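Local coordinates for protein pyruvate formate-lyase 2 (Archaeoglobus fulgidus, PDB 2F3O) that is of unknown function but belongs to the glycyl radical enzyme family and is probably a lyase, at residues Val158-Leu164 with Phe256-Gln261; Trp170-Ser175 with Cys521-Gly525; Val491-Val495 with Glu613-His617. All blocks are in the same frame, centred on the assembly; numbering follows the deposited sequence.

Contact 1 (Val158-Leu164 with Phe256-Gln261); sequences VNYPYLL and FVWLVQ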
loop_
_atom_site.group_PDB
_atom_site.type_symbol
_atom_site.label_atom_id
_atom_site.label_comp_id
_atom_site.label_asym_id
_atom_site.label_seq_id
_atom_site.Cartn_x
_atom_site.Cartn_y
_atom_site.Cartn_z
ATOM N N VAL A 158 8.321 12.242 -26.229
ATOM C CA VAL A 158 9.387 11.362 -25.782
ATOM C C VAL A 158 10.414 12.063 -24.914
ATOM O O VAL A 158 10.857 13.163 -25.229
ATOM C CB VAL A 158 10.111 10.853 -27.018
ATOM C CG1 VAL A 158 11.254 9.949 -26.652
ATOM C CG2 VAL A 158 9.137 10.158 -27.933
ATOM N N ASN A 159 10.790 11.441 -23.806
ATOM C CA ASN A 159 11.775 12.051 -22.927
ATOM C C ASN A 159 13.203 11.909 -23.474
ATOM O O ASN A 159 13.970 11.058 -23.021
ATOM C CB ASN A 159 11.664 11.446 -21.539
ATOM C CG ASN A 159 12.370 12.257 -20.475
ATOM O OD1 ASN A 159 13.245 13.077 -20.766
ATOM N ND2 ASN A 159 12.024 11.992 -19.210
ATOM N N TYR A 160 13.556 12.762 -24.430
ATOM C CA TYR A 160 14.912 12.785 -24.944
ATOM C C TYR A 160 16.008 13.143 -23.952
ATOM O O TYR A 160 17.043 12.484 -23.965
ATOM C CB TYR A 160 15.024 13.561 -26.256
ATOM C CG TYR A 160 14.401 12.761 -27.368
ATOM C CD1 TYR A 160 13.261 13.194 -28.008
ATOM C CD2 TYR A 160 14.925 11.532 -27.725
ATOM C CE1 TYR A 160 12.672 12.437 -29.001
ATOM C CE2 TYR A 160 14.345 10.763 -28.709
ATOM C CZ TYR A 160 13.216 11.214 -29.342
ATOM O OH TYR A 160 12.636 10.458 -30.325
ATOM N N PRO A 161 15.795 14.145 -23.069
ATOM C CA PRO A 161 16.865 14.340 -22.091
ATOM C C PRO A 161 17.176 13.165 -21.142
ATOM O O PRO A 161 18.315 13.054 -20.700
ATOM C CB PRO A 161 16.417 15.587 -21.313
ATOM C CG PRO A 161 15.024 15.753 -21.598
ATOM C CD PRO A 161 14.751 15.169 -22.923
ATOM N N TYR A 162 16.189 12.306 -20.853
ATOM C CA TYR A 162 16.415 11.076 -20.077
ATOM C C TYR A 162 17.323 10.143 -20.872
ATOM O O TYR A 162 18.260 9.538 -20.328
ATOM C CB TYR A 162 15.077 10.364 -19.789
ATOM C CG TYR A 162 15.153 9.140 -18.879
ATOM C CD1 TYR A 162 15.531 9.268 -17.556
ATOM C CD2 TYR A 162 14.836 7.852 -19.350
ATOM C CE1 TYR A 162 15.587 8.184 -16.715
ATOM C CE2 TYR A 162 14.895 6.734 -18.495
ATOM C CZ TYR A 162 15.288 6.922 -17.172
ATOM O OH TYR A 162 15.389 5.871 -16.274
ATOM N N LEU A 163 17.025 10.053 -22.165
ATOM C CA LEU A 163 17.717 9.172 -23.077
ATOM C C LEU A 163 19.134 9.666 -23.296
ATOM O O LEU A 163 20.082 8.885 -23.207
ATOM C CB LEU A 163 16.955 9.069 -24.404
ATOM C CG LEU A 163 15.619 8.316 -24.306
ATOM C CD1 LEU A 163 14.899 8.279 -25.630
ATOM C CD2 LEU A 163 15.814 6.899 -23.763
ATOM N N LEU A 164 19.279 10.977 -23.495
ATOM C CA LEU A 164 20.564 11.578 -23.879
ATOM C C LEU A 164 21.587 11.552 -22.770
ATOM O O LEU A 164 22.768 11.716 -23.039
ATOM C CB LEU A 164 20.391 13.013 -24.403
ATOM C CG LEU A 164 19.626 13.098 -25.730
ATOM C CD1 LEU A 164 19.028 14.472 -25.975
ATOM C CD2 LEU A 164 20.445 12.681 -26.891
ATOM N N PHE A 256 21.123 11.099 -32.644
ATOM C CA PHE A 256 20.544 10.299 -31.554
ATOM C C PHE A 256 19.024 10.367 -31.565
ATOM O O PHE A 256 18.375 9.350 -31.829
ATOM C CB PHE A 256 21.053 10.773 -30.196
ATOM C CG PHE A 256 20.706 9.868 -29.042
ATOM C CD1 PHE A 256 19.390 9.666 -28.643
ATOM C CD2 PHE A 256 21.720 9.269 -28.308
ATOM C CE1 PHE A 256 19.091 8.862 -27.577
ATOM C CE2 PHE A 256 21.420 8.458 -27.226
ATOM C CZ PHE A 256 20.100 8.255 -26.861
ATOM N N VAL A 257 18.468 11.553 -31.284
ATOM C CA VAL A 257 17.017 11.713 -31.236
ATOM C C VAL A 257 16.298 11.202 -32.493
ATOM O O VAL A 257 15.326 10.457 -32.366
ATOM C CB VAL A 257 16.514 13.124 -30.740
ATOM C CG1 VAL A 257 17.618 14.106 -30.560
ATOM C CG2 VAL A 257 15.405 13.691 -31.638
ATOM N N TRP A 258 16.805 11.492 -33.688
ATOM C CA TRP A 258 16.095 11.004 -34.863
ATOM C C TRP A 258 16.108 9.465 -35.063
ATOM O O TRP A 258 15.123 8.879 -35.555
ATOM C CB TRP A 258 16.480 11.759 -36.142
ATOM C CG TRP A 258 15.731 11.203 -37.265
ATOM C CD1 TRP A 258 16.198 10.331 -38.207
ATOM C CD2 TRP A 258 14.328 11.357 -37.519
ATOM N NE1 TRP A 258 15.182 9.957 -39.045
ATOM C CE2 TRP A 258 14.023 10.575 -38.648
ATOM C CE3 TRP A 258 13.304 12.094 -36.917
ATOM C CZ2 TRP A 258 12.735 10.513 -39.183
ATOM C CZ3 TRP A 258 12.039 12.037 -37.451
ATOM C CH2 TRP A 258 11.762 11.251 -38.567
ATOM N N LEU A 259 17.191 8.801 -34.664
ATOM C CA LEU A 259 17.190 7.352 -34.762
ATOM C C LEU A 259 16.103 6.748 -33.884
ATOM O O LEU A 259 15.276 5.978 -34.394
ATOM C CB LEU A 259 18.552 6.733 -34.465
ATOM C CG LEU A 259 19.490 6.714 -35.687
ATOM C CD1 LEU A 259 20.939 6.353 -35.304
ATOM C CD2 LEU A 259 18.998 5.851 -36.859
ATOM N N VAL A 260 16.055 7.126 -32.601
ATOM C CA VAL A 260 15.009 6.587 -31.722
ATOM C C VAL A 260 13.610 7.063 -32.139
ATOM O O VAL A 260 12.648 6.301 -32.092
ATOM C CB VAL A 260 15.331 6.725 -30.193
ATOM C CG1 VAL A 260 16.513 7.579 -29.974
ATOM C CG2 VAL A 260 14.132 7.211 -29.378
ATOM N N GLN A 261 13.528 8.286 -32.644
ATOM C CA GLN A 261 12.287 8.774 -33.196
ATOM C C GLN A 261 11.764 7.892 -34.345
ATOM O O GLN A 261 10.588 7.516 -34.344
ATOM C CB GLN A 261 12.452 10.225 -33.620
ATOM C CG GLN A 261 11.213 10.846 -34.150
ATOM C CD GLN A 261 10.274 11.324 -33.087
ATOM O OE1 GLN A 261 10.543 11.225 -31.886
ATOM N NE2 GLN A 261 9.150 11.864 -33.528
#
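The short helix 160-164, entered through an N-cap at Asn-159, packs against the long helix 250-267, with Tyr-160 and Phe-256 carrying the contact. The two helix segments run at 111° to each other, with their axes 10.9 Å apart. Tyr-160 lies on the face of its helix that meets Val-257, Val-260 and Gln-261. Its ring is held between two valines. Val-257 CB stands over the centre of one face, 3.8 Å from the ring centroid, in a CH-pi contact. Val-158 CG1 covers the opposite face near the rim. Val-260 CG2 comes to the ring edge, 3.6 Å from Tyr-160 CE2. At the end of the ring, Tyr-160 OH donates to Gln-261 OE1 at 2.7 Å, in the carbonyl plane and on a lone pair. The Gln-261 chain bends at its second torsion (chi2 81°), which brings the amide round to the hydroxyl. Gln-261 NE2 is bonded to Ile-273 O and Gln-333 OE1, so both ends of the amide are used. Toward the end of the short helix, Leu-164 CD2 sits over a face of Phe-256, 3.6 Å from Phe-256 CG. Leu-163 CB meets Phe-256 CE1 at 3.8 Å. With a phenylalanine at Tyr-160, Gln-261 OE1 would probably lose its hydroxyl donor and be left a buried oxygen without that mate. The contact is fully buried, so the bond pairs polar groups within apolar surroundings and helps, with the valines on its two faces, to set the Tyr-160 ring.

Contact 2 (Trp170-Ser175 with Cys521-Gly525); sequences WFLEES and CFEKG
Phe-522 holds CG anti to its backbone N (chi1 177°), which sends its ring across to helix 168-184. Phe-171 holds CG anti to its carbonyl carbon instead (chi1 -71°), and this turns its edge toward one face of the Phe-522 ring. The two form a T-shaped pair. The edge of Phe-171, at CD1 and CE1, faces the centre of the Phe-522 ring, with centroids 5.0 Å apart and planes at 78°. Trp-170 CZ3 meets Phe-522 CE2 rim to rim at 3.5 Å, so the three rings make an aromatic cluster. Phe-522 is a knob in a hole lined by Trp-170, Phe-171, Glu-174 and Ser-175. Glu-174 CB and Ser-175 OG stand at the edge of the Phe-522 ring, with Ser-175 OG 3.5 Å from Phe-522 CE1. Ser-175 OG donates to Phe-171 O at 2.8 Å and is held in place beside the ring. Tyr-196 of helix 190-221 meets the Phe-522 ring edge-to-face and its OH bonds Phe-522 O, so the knob also joins that helix. Glu-523 OE1 lies in the plane of Trp-170 at its edge, 3.9 Å from Trp-170 CH2. The short helix 521-524 ends in a Schellman motif, with Gly-525 as its C-prime residue. Glu-174 has salt bridges to Arg-177 and Arg-178, and Arg-178 also makes a weak, long ion pair with Glu-523. The joint is therefore aromatic inside, and arginines probably balance the two acids beside it.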
loop_
_atom_site.group_PDB
_atom_site.type_symbol
_atom_site.label_atom_id
_atom_site.label_comp_id
_atom_site.label_asym_id
_atom_site.label_seq_id
_atom_site.Cartn_x
_atom_site.Cartn_y
_atom_site.Cartn_z
ATOM N N TRP A 170 23.482 1.847 -21.820
ATOM C CA TRP A 170 23.235 1.921 -20.389
ATOM C C TRP A 170 22.053 1.052 -20.062
ATOM O O TRP A 170 22.100 0.287 -19.115
ATOM C CB TRP A 170 22.956 3.349 -19.933
ATOM C CG TRP A 170 22.848 3.456 -18.461
ATOM C CD1 TRP A 170 23.877 3.526 -17.576
ATOM C CD2 TRP A 170 21.644 3.487 -17.682
ATOM N NE1 TRP A 170 23.398 3.597 -16.297
ATOM C CE2 TRP A 170 22.027 3.578 -16.329
ATOM C CE3 TRP A 170 20.277 3.429 -17.993
ATOM C CZ2 TRP A 170 21.088 3.628 -15.279
ATOM C CZ3 TRP A 170 19.345 3.494 -16.941
ATOM C CH2 TRP A 170 19.760 3.589 -15.610
ATOM N N PHE A 171 21.007 1.164 -20.869
ATOM C CA PHE A 171 19.773 0.442 -20.622
ATOM C C PHE A 171 20.004 -1.051 -20.710
ATOM O O PHE A 171 19.499 -1.815 -19.879
ATOM C CB PHE A 171 18.664 0.880 -21.589
ATOM C CG PHE A 171 18.155 2.263 -21.311
ATOM C CD1 PHE A 171 17.207 2.484 -20.338
ATOM C CD2 PHE A 171 18.653 3.347 -21.995
ATOM C CE1 PHE A 171 16.760 3.758 -20.071
ATOM C CE2 PHE A 171 18.212 4.604 -21.719
ATOM C CZ PHE A 171 17.265 4.809 -20.758
ATOM N N LEU A 172 20.805 -1.445 -21.694
ATOM C CA LEU A 172 21.076 -2.838 -21.939
ATOM C C LEU A 172 21.777 -3.415 -20.736
ATOM O O LEU A 172 21.360 -4.455 -20.215
ATOM C CB LEU A 172 21.921 -2.991 -23.200
ATOM C CG LEU A 172 22.448 -4.379 -23.539
ATOM C CD1 LEU A 172 21.291 -5.324 -23.649
ATOM C CD2 LEU A 172 23.216 -4.320 -24.836
ATOM N N GLU A 173 22.806 -2.716 -20.273
ATOM C CA GLU A 173 23.572 -3.180 -19.125
ATOM C C GLU A 173 22.792 -3.124 -17.814
ATOM O O GLU A 173 22.963 -3.989 -16.952
ATOM C CB GLU A 173 24.851 -2.379 -18.977
ATOM C CG GLU A 173 25.860 -2.631 -20.069
ATOM C CD GLU A 173 27.039 -1.683 -19.970
ATOM O OE1 GLU A 173 27.354 -1.218 -18.847
ATOM O OE2 GLU A 173 27.645 -1.408 -21.016
ATOM N N GLU A 174 21.946 -2.110 -17.666
ATOM C CA GLU A 174 21.195 -1.942 -16.434
ATOM C C GLU A 174 20.113 -2.990 -16.368
ATOM O O GLU A 174 19.887 -3.557 -15.305
ATOM C CB GLU A 174 20.649 -0.511 -16.282
ATOM C CG GLU A 174 20.090 -0.143 -14.876
ATOM C CD GLU A 174 21.093 -0.306 -13.712
ATOM O OE1 GLU A 174 22.288 -0.017 -13.906
ATOM O OE2 GLU A 174 20.686 -0.699 -12.591
ATOM N N SER A 175 19.501 -3.281 -17.518
ATOM C CA SER A 175 18.524 -4.364 -17.629
ATOM C C SER A 175 19.170 -5.669 -17.249
ATOM O O SER A 175 18.549 -6.473 -16.552
ATOM C CB SER A 175 17.957 -4.510 -19.036
ATOM O OG SER A 175 17.219 -3.378 -19.414
ATOM N N CYS A 521 8.949 4.568 -15.828
ATOM C CA CYS A 521 8.680 3.224 -16.385
ATOM C C CYS A 521 9.797 2.232 -16.245
ATOM O O CYS A 521 9.592 1.145 -15.698
ATOM C CB CYS A 521 8.357 3.270 -17.861
ATOM S SG CYS A 521 6.736 3.844 -18.257
ATOM N N PHE A 522 10.963 2.603 -16.775
ATOM C CA PHE A 522 12.145 1.751 -16.725
ATOM C C PHE A 522 12.575 1.536 -15.280
ATOM O O PHE A 522 12.847 0.411 -14.881
ATOM C CB PHE A 522 13.303 2.323 -17.557
ATOM C CG PHE A 522 14.565 1.507 -17.470
ATOM C CD1 PHE A 522 14.675 0.302 -18.149
ATOM C CD2 PHE A 522 15.635 1.918 -16.683
ATOM C CE1 PHE A 522 15.807 -0.454 -18.064
ATOM C CE2 PHE A 522 16.766 1.152 -16.591
ATOM C CZ PHE A 522 16.852 -0.032 -17.289
ATOM N N GLU A 523 12.615 2.606 -14.492
ATOM C CA GLU A 523 13.054 2.475 -13.102
ATOM C C GLU A 523 12.118 1.638 -12.224
ATOM O O GLU A 523 12.581 0.896 -11.370
ATOM C CB GLU A 523 13.329 3.843 -12.476
ATOM C CG GLU A 523 14.647 4.451 -12.950
ATOM C CD GLU A 523 15.854 3.783 -12.301
ATOM O OE1 GLU A 523 16.979 3.855 -12.884
ATOM O OE2 GLU A 523 15.661 3.198 -11.200
ATOM N N LYS A 524 10.815 1.723 -12.464
ATOM C CA LYS A 524 9.848 0.902 -11.731
ATOM C C LYS A 524 9.664 -0.501 -12.345
ATOM O O LYS A 524 9.085 -1.391 -11.714
ATOM C CB LYS A 524 8.491 1.611 -11.605
ATOM C CG LYS A 524 8.517 2.863 -10.761
ATOM C CD LYS A 524 7.242 3.008 -9.944
ATOM C CE LYS A 524 7.182 4.344 -9.196
ATOM N NZ LYS A 524 8.482 4.688 -8.559
ATOM N N GLY A 525 10.137 -0.685 -13.575
ATOM C CA GLY A 525 10.026 -1.968 -14.239
ATOM C C GLY A 525 8.618 -2.320 -14.652
ATOM O O GLY A 525 8.249 -3.491 -14.670
#

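Contact 3 (Val491-Val495 with Glu613-His617); sequences VKLVV and EVNRH
Glu-613 OE1 takes two weak bonds, one from Arg-616 NE at 3.4 Å within a salt bridge and one from Ser-488 OG, while the backbone O of Glu-613 touches Val-491 CG1. This weak bridge probably helps to steady the guanidinium at the edge of the contact. Lys-492 comes up to the guanidinium edge, with its CE 3.5 Å from Arg-616 NH1. Lys-492 NZ is 4.0 Å from the same NH1, a pair of like charges. The Glu-613 carboxylate probably offsets part of this, since its OE1 lies 5.4 Å from Lys-492 NZ. Away from these charges the contact is mostly apolar. Helices 477-508 and 597-615 meet here against the sheet that holds strands 535-543 and 624-628, consistent with the helical layer outside the barrel of glycyl radical enzymes. Val-495 and Val-614 both rest on Ile-540 and Phe-625 of those strands. Val-491 CG1 meets Val-614 CG2 at 3.8 Å, the two side chains crossing at about a right angle. Just past the end of helix 597-615, the His-617 ring packs against Val-495 and Lys-492. Val-495 CG1 lies over one of its faces, toward the rim, and the aliphatic part of Lys-492 passes beside it.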
loop_
_atom_site.group_PDB
_atom_site.type_symbol
_atom_site.label_atom_id
_atom_site.label_comp_id
_atom_site.label_asym_id
_atom_site.label_seq_id
_atom_site.Cartn_x
_atom_site.Cartn_y
_atom_site.Cartn_z
ATOM N N VAL A 491 -20.171 11.294 -21.447
ATOM C CA VAL A 491 -18.802 11.255 -20.925
ATOM C C VAL A 491 -18.548 9.904 -20.270
ATOM O O VAL A 491 -17.561 9.245 -20.588
ATOM C CB VAL A 491 -18.509 12.402 -19.932
ATOM C CG1 VAL A 491 -17.248 12.127 -19.167
ATOM C CG2 VAL A 491 -18.366 13.718 -20.663
ATOM N N LYS A 492 -19.484 9.473 -19.422
ATOM C CA LYS A 492 -19.418 8.173 -18.765
ATOM C C LYS A 492 -19.267 7.022 -19.744
ATOM O O LYS A 492 -18.498 6.086 -19.487
ATOM C CB LYS A 492 -20.633 7.946 -17.873
ATOM C CG LYS A 492 -20.569 8.717 -16.554
ATOM C CD LYS A 492 -21.711 8.349 -15.615
ATOM C CE LYS A 492 -21.766 9.336 -14.460
ATOM N NZ LYS A 492 -23.131 9.462 -13.866
ATOM N N LEU A 493 -19.970 7.106 -20.871
ATOM C CA LEU A 493 -19.831 6.117 -21.935
ATOM C C LEU A 493 -18.414 6.099 -22.462
ATOM O O LEU A 493 -17.860 5.035 -22.661
ATOM C CB LEU A 493 -20.816 6.365 -23.082
ATOM C CG LEU A 493 -22.127 5.568 -23.192
ATOM C CD1 LEU A 493 -22.649 5.026 -21.860
ATOM C CD2 LEU A 493 -23.173 6.441 -23.848
ATOM N N VAL A 494 -17.795 7.256 -22.667
ATOM C CA VAL A 494 -16.439 7.186 -23.200
ATOM C C VAL A 494 -15.411 6.875 -22.133
ATOM O O VAL A 494 -14.411 6.238 -22.442
ATOM C CB VAL A 494 -16.007 8.361 -24.160
ATOM C CG1 VAL A 494 -17.180 9.065 -24.684
ATOM C CG2 VAL A 494 -15.086 9.331 -23.503
ATOM N N VAL A 495 -15.665 7.246 -20.878
ATOM C CA VAL A 495 -14.700 6.864 -19.868
ATOM C C VAL A 495 -14.722 5.370 -19.635
ATOM O O VAL A 495 -13.665 4.781 -19.517
ATOM C CB VAL A 495 -14.737 7.676 -18.556
ATOM C CG1 VAL A 495 -14.765 9.172 -18.846
ATOM C CG2 VAL A 495 -15.865 7.250 -17.661
ATOM N N GLU A 613 -17.165 17.237 -15.630
ATOM C CA GLU A 613 -17.670 15.892 -15.719
ATOM C C GLU A 613 -16.579 14.946 -16.149
ATOM O O GLU A 613 -16.675 13.757 -15.933
ATOM C CB GLU A 613 -18.892 15.793 -16.633
ATOM C CG GLU A 613 -20.196 16.198 -15.935
ATOM C CD GLU A 613 -20.781 15.112 -15.019
ATOM O OE1 GLU A 613 -20.272 13.955 -15.002
ATOM O OE2 GLU A 613 -21.788 15.419 -14.338
ATOM N N VAL A 614 -15.532 15.490 -16.747
ATOM C CA VAL A 614 -14.454 14.671 -17.252
ATOM C C VAL A 614 -13.391 14.509 -16.186
ATOM O O VAL A 614 -13.014 13.388 -15.851
ATOM C CB VAL A 614 -13.866 15.277 -18.539
ATOM C CG1 VAL A 614 -12.495 14.697 -18.840
ATOM C CG2 VAL A 614 -14.802 15.031 -19.685
ATOM N N ASN A 615 -12.958 15.625 -15.607
ATOM C CA ASN A 615 -11.780 15.627 -14.747
ATOM C C ASN A 615 -11.912 14.818 -13.444
ATOM O O ASN A 615 -10.910 14.469 -12.817
ATOM C CB ASN A 615 -11.319 17.059 -14.488
ATOM C CG ASN A 615 -10.976 17.793 -15.770
ATOM O OD1 ASN A 615 -10.652 17.176 -16.767
ATOM N ND2 ASN A 615 -11.073 19.104 -15.751
ATOM N N ARG A 616 -13.143 14.483 -13.079
ATOM C CA ARG A 616 -13.404 13.675 -11.909
ATOM C C ARG A 616 -13.225 12.151 -12.096
ATOM O O ARG A 616 -13.121 11.444 -11.097
ATOM C CB ARG A 616 -14.807 13.975 -11.386
ATOM C CG ARG A 616 -15.953 13.302 -12.160
ATOM C CD ARG A 616 -17.295 13.807 -11.662
ATOM N NE ARG A 616 -18.424 13.079 -12.239
ATOM C CZ ARG A 616 -19.011 12.026 -11.670
ATOM N NH1 ARG A 616 -20.035 11.423 -12.271
ATOM N NH2 ARG A 616 -18.573 11.569 -10.499
ATOM N N HIS A 617 -13.199 11.628 -13.330
ATOM C CA HIS A 617 -13.126 10.158 -13.514
ATOM C C HIS A 617 -11.713 9.641 -13.569
ATOM O O HIS A 617 -10.833 10.292 -14.123
ATOM C CB HIS A 617 -13.802 9.704 -14.794
ATOM C CG HIS A 617 -15.259 10.007 -14.843
ATOM N ND1 HIS A 617 -16.230 9.058 -14.601
ATOM C CD2 HIS A 617 -15.914 11.160 -15.100
ATOM C CE1 HIS A 617 -17.422 9.616 -14.711
ATOM N NE2 HIS A 617 -17.257 10.894 -15.005
#

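In the fold
From the N terminus, 158-164 comes first and opens contact 1, and 170-175 on the next helix opens contact 2. Segment 256-261 closes contact 1, a loop that is mostly helical. Segment 491-495 then opens contact 3. Segment 521-525 closes contact 2, and 613-617 closes contact 3. Contact 2 therefore crosses both of the others, while contacts 1 and 3 lie in series. Contacts 1 and 2 touch: Tyr-162 CE2 is 3.8 Å from Phe-171 CZ. Together they join helices 160-164, 168-184, 250-267 and 521-524. Contact 3 is separate, with its centre about 33 Å from that of contact 1. It ties helix 477-508 to the end of helix 597-615.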